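PDB 6DR3: penicillin-binding protein activator LpoA from Escherichia coli, which regulates peptidoglycan synthesis as an outer-membrane lipoprotein that is essential for the function of penicillin-binding protein 1A and stimulates its transpeptidase activity. Local coordinates for residues A147-L152 with Q173-L178. Sequence-based numbering, arbitrary orientation.
Sequences ATWQAL and QGWLDL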
ATOM      1  N   ALA A 147      -2.324   9.761  -3.603  1.00 24.88           N
ATOM      2  CA  ALA A 147      -2.062   9.878  -2.173  1.00 23.38           C
ATOM      3  C   ALA A 147      -0.681  10.467  -1.921  1.00 21.92           C
ATOM      4  O   ALA A 147      -0.506  11.287  -1.011  1.00 20.31           O
ATOM      5  CB  ALA A 147      -2.196   8.514  -1.499  1.00 23.10           C
ATOM      6  N   THR A 148       0.313  10.064  -2.716  1.00 23.88           N
ATOM      7  CA  THR A 148       1.637  10.665  -2.606  1.00 24.34           C
ATOM      8  C   THR A 148       1.566  12.170  -2.829  1.00 28.66           C
ATOM      9  O   THR A 148       2.217  12.943  -2.115  1.00 27.71           O
ATOM     10  CB  THR A 148       2.599  10.022  -3.609  1.00 21.38           C
ATOM     11  OG1 THR A 148       2.604   8.599  -3.436  1.00 21.35           O
ATOM     12  CG2 THR A 148       4.015  10.554  -3.415  1.00 23.88           C
ATOM     13  N   TRP A 149       0.774  12.608  -3.810  1.00 30.01           N
ATOM     14  CA  TRP A 149       0.699  14.037  -4.090  1.00 25.03           C
ATOM     15  C   TRP A 149      -0.010  14.790  -2.970  1.00 21.87           C
ATOM     16  O   TRP A 149       0.424  15.882  -2.586  1.00 23.73           O
ATOM     17  CB  TRP A 149      -0.006  14.299  -5.418  1.00 22.75           C
ATOM     18  CG  TRP A 149      -0.036  15.759  -5.707  1.00 23.88           C
ATOM     19  CD1 TRP A 149      -1.134  16.566  -5.781  1.00 24.12           C
ATOM     20  CD2 TRP A 149       1.100  16.605  -5.912  1.00 25.20           C
ATOM     21  NE1 TRP A 149      -0.751  17.861  -6.038  1.00 21.87           N
ATOM     22  CE2 TRP A 149       0.616  17.910  -6.123  1.00 23.95           C
ATOM     23  CE3 TRP A 149       2.481  16.382  -5.949  1.00 23.90           C
ATOM     24  CZ2 TRP A 149       1.464  18.987  -6.367  1.00 27.51           C
ATOM     25  CZ3 TRP A 149       3.319  17.453  -6.192  1.00 26.49           C
ATOM     26  CH2 TRP A 149       2.809  18.739  -6.399  1.00 28.03           C
ATOM     27  N   GLN A 150      -1.103  14.239  -2.437  1.00 22.86           N
ATOM     28  CA  GLN A 150      -1.789  14.927  -1.348  1.00 24.28           C
ATOM     29  C   GLN A 150      -0.855  15.130  -0.163  1.00 26.84           C
ATOM     30  O   GLN A 150      -0.856  16.198   0.461  1.00 28.04           O
ATOM     31  CB  GLN A 150      -3.038  14.160  -0.912  1.00 22.86           C
ATOM     32  CG  GLN A 150      -3.703  14.781   0.324  1.00 28.12           C
ATOM     33  CD  GLN A 150      -5.072  14.209   0.635  1.00 34.93           C
ATOM     34  OE1 GLN A 150      -5.308  13.697   1.731  1.00 38.79           O
ATOM     35  NE2 GLN A 150      -5.988  14.313  -0.318  1.00 37.43           N
ATOM     36  N   ALA A 151      -0.050  14.116   0.165  1.00 25.99           N
ATOM     37  CA  ALA A 151       0.898  14.255   1.265  1.00 24.75           C
ATOM     38  C   ALA A 151       1.907  15.360   0.980  1.00 23.42           C
ATOM     39  O   ALA A 151       2.253  16.142   1.873  1.00 25.29           O
ATOM     40  CB  ALA A 151       1.611  12.926   1.515  1.00 24.10           C
ATOM     41  N   LEU A 152       2.383  15.443  -0.262  1.00 20.72           N
ATOM     42  CA  LEU A 152       3.340  16.483  -0.626  1.00 19.84           C
ATOM     43  C   LEU A 152       2.702  17.867  -0.566  1.00 24.07           C
ATOM     44  O   LEU A 152       3.263  18.795   0.028  1.00 26.28           O
ATOM     45  CB  LEU A 152       3.899  16.205  -2.020  1.00 26.13           C
ATOM     46  CG  LEU A 152       4.768  14.950  -2.111  1.00 27.55           C
ATOM     47  CD1 LEU A 152       4.907  14.493  -3.555  1.00 25.79           C
ATOM     48  CD2 LEU A 152       6.137  15.210  -1.496  1.00 25.79           C
ATOM     49  N   GLN A 173      13.390  12.074  -4.246  1.00 22.18           N
ATOM     50  CA  GLN A 173      13.961  13.348  -4.666  1.00 24.60           C
ATOM     51  C   GLN A 173      13.156  13.954  -5.807  1.00 21.05           C
ATOM     52  O   GLN A 173      12.900  15.162  -5.822  1.00 21.10           O
ATOM     53  CB  GLN A 173      15.420  13.162  -5.085  1.00 29.25           C
ATOM     54  CG  GLN A 173      16.134  14.472  -5.402  1.00 43.18           C
ATOM     55  CD  GLN A 173      17.535  14.270  -5.946  1.00 52.72           C
ATOM     56  OE1 GLN A 173      17.883  13.189  -6.422  1.00 57.72           O
ATOM     57  NE2 GLN A 173      18.349  15.318  -5.878  1.00 56.50           N
ATOM     58  N   GLY A 174      12.748  13.128  -6.772  1.00 22.20           N
ATOM     59  CA  GLY A 174      11.923  13.628  -7.859  1.00 20.90           C
ATOM     60  C   GLY A 174      10.583  14.146  -7.378  1.00 20.51           C
ATOM     61  O   GLY A 174      10.097  15.174  -7.854  1.00 19.80           O
ATOM     62  N   TRP A 175       9.963  13.440  -6.427  1.00 17.90           N
ATOM     63  CA  TRP A 175       8.696  13.903  -5.871  1.00 18.96           C
ATOM     64  C   TRP A 175       8.863  15.241  -5.166  1.00 18.58           C
ATOM     65  O   TRP A 175       8.030  16.141  -5.320  1.00 24.50           O
ATOM     66  CB  TRP A 175       8.131  12.865  -4.904  1.00 16.66           C
ATOM     67  CG  TRP A 175       7.368  11.757  -5.565  1.00 17.86           C
ATOM     68  CD1 TRP A 175       7.677  10.426  -5.553  1.00 15.14           C
ATOM     69  CD2 TRP A 175       6.165  11.882  -6.332  1.00 21.41           C
ATOM     70  NE1 TRP A 175       6.740   9.716  -6.263  1.00 21.27           N
ATOM     71  CE2 TRP A 175       5.801  10.586  -6.752  1.00 24.29           C
ATOM     72  CE3 TRP A 175       5.360  12.962  -6.705  1.00 26.74           C
ATOM     73  CZ2 TRP A 175       4.668  10.342  -7.526  1.00 23.62           C
ATOM     74  CZ3 TRP A 175       4.236  12.718  -7.473  1.00 27.62           C
ATOM     75  CH2 TRP A 175       3.901  11.420  -7.874  1.00 26.73           C
ATOM     76  N   LEU A 176       9.935  15.390  -4.383  1.00 22.26           N
ATOM     77  CA  LEU A 176      10.173  16.650  -3.691  1.00 24.81           C
ATOM     78  C   LEU A 176      10.482  17.774  -4.669  1.00 22.37           C
ATOM     79  O   LEU A 176      10.184  18.939  -4.383  1.00 22.04           O
ATOM     80  CB  LEU A 176      11.314  16.488  -2.687  1.00 28.03           C
ATOM     81  CG  LEU A 176      11.042  15.511  -1.538  1.00 29.55           C
ATOM     82  CD1 LEU A 176      12.294  15.319  -0.699  1.00 28.65           C
ATOM     83  CD2 LEU A 176       9.887  15.991  -0.669  1.00 31.44           C
ATOM     84  N   ASP A 177      11.070  17.454  -5.823  1.00 21.61           N
ATOM     85  CA  ASP A 177      11.289  18.478  -6.837  1.00 23.23           C
ATOM     86  C   ASP A 177       9.965  18.971  -7.409  1.00 21.95           C
ATOM     87  O   ASP A 177       9.775  20.177  -7.598  1.00 21.20           O
ATOM     88  CB  ASP A 177      12.185  17.937  -7.949  1.00 28.67           C
ATOM     89  CG  ASP A 177      12.668  19.027  -8.882  1.00 29.41           C
ATOM     90  OD1 ASP A 177      13.680  19.681  -8.558  1.00 35.35           O
ATOM     91  OD2 ASP A 177      12.026  19.241  -9.930  1.00 30.38           O
ATOM     92  N   LEU A 178       9.033  18.055  -7.688  1.00 19.00           N
ATOM     93  CA  LEU A 178       7.725  18.471  -8.182  1.00 22.38           C
ATOM     94  C   LEU A 178       6.977  19.275  -7.129  1.00 21.16           C
ATOM     95  O   LEU A 178       6.264  20.231  -7.455  1.00 23.57           O
ATOM     96  CB  LEU A 178       6.907  17.249  -8.603  1.00 19.95           C
ATOM     97  CG  LEU A 178       5.527  17.524  -9.209  1.00 24.21           C
ATOM     98  CD1 LEU A 178       5.635  18.371 -10.469  1.00 23.41           C
ATOM     99  CD2 LEU A 178       4.806  16.218  -9.508  1.00 22.74           C
TER
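One face of the Trp175 indole carries the methyl of Thr148: CG2 lies 3.8 Å from the centroid of the five-membered ring and 13° off its normal, the geometry of a CH-pi contact. Leu152 CD1 meets the same indole obliquely, 3.5 Å from Trp175 CE3. Leu178 CG approaches Trp149 CZ3 obliquely, at 3.7 Å, while the carbonyl oxygen of Leu178 lies in the ring plane, at the edge, 3.9 Å from Trp149 CH2. With OG1 of Thr148 turned beside the backbone N (chi1 -54°), the CG2 methyl takes the position opposite that N and points to the indole; OG1 is hydrogen-bonded to Asn144 O of the same helix. A leucine pair, Leu152 CD2 to Leu176 CD2 at 3.9 Å, extends the seam. The side chains meet through carbon atoms and no hydrogen bond crosses between the segments; five of the six touching residues are buried. Leu129 and Ile130 of helix 123-132 pack on Thr148 and Trp175, respectively, and Trp182 meets Trp149 edge-to-face. With axes 10.6 Å apart and crossing at -56°, the segments join helices 138-153 and 170-185 through bulky side chains, as part of the all-helical, TPR-like array that forms the amino-terminal domain of LpoA.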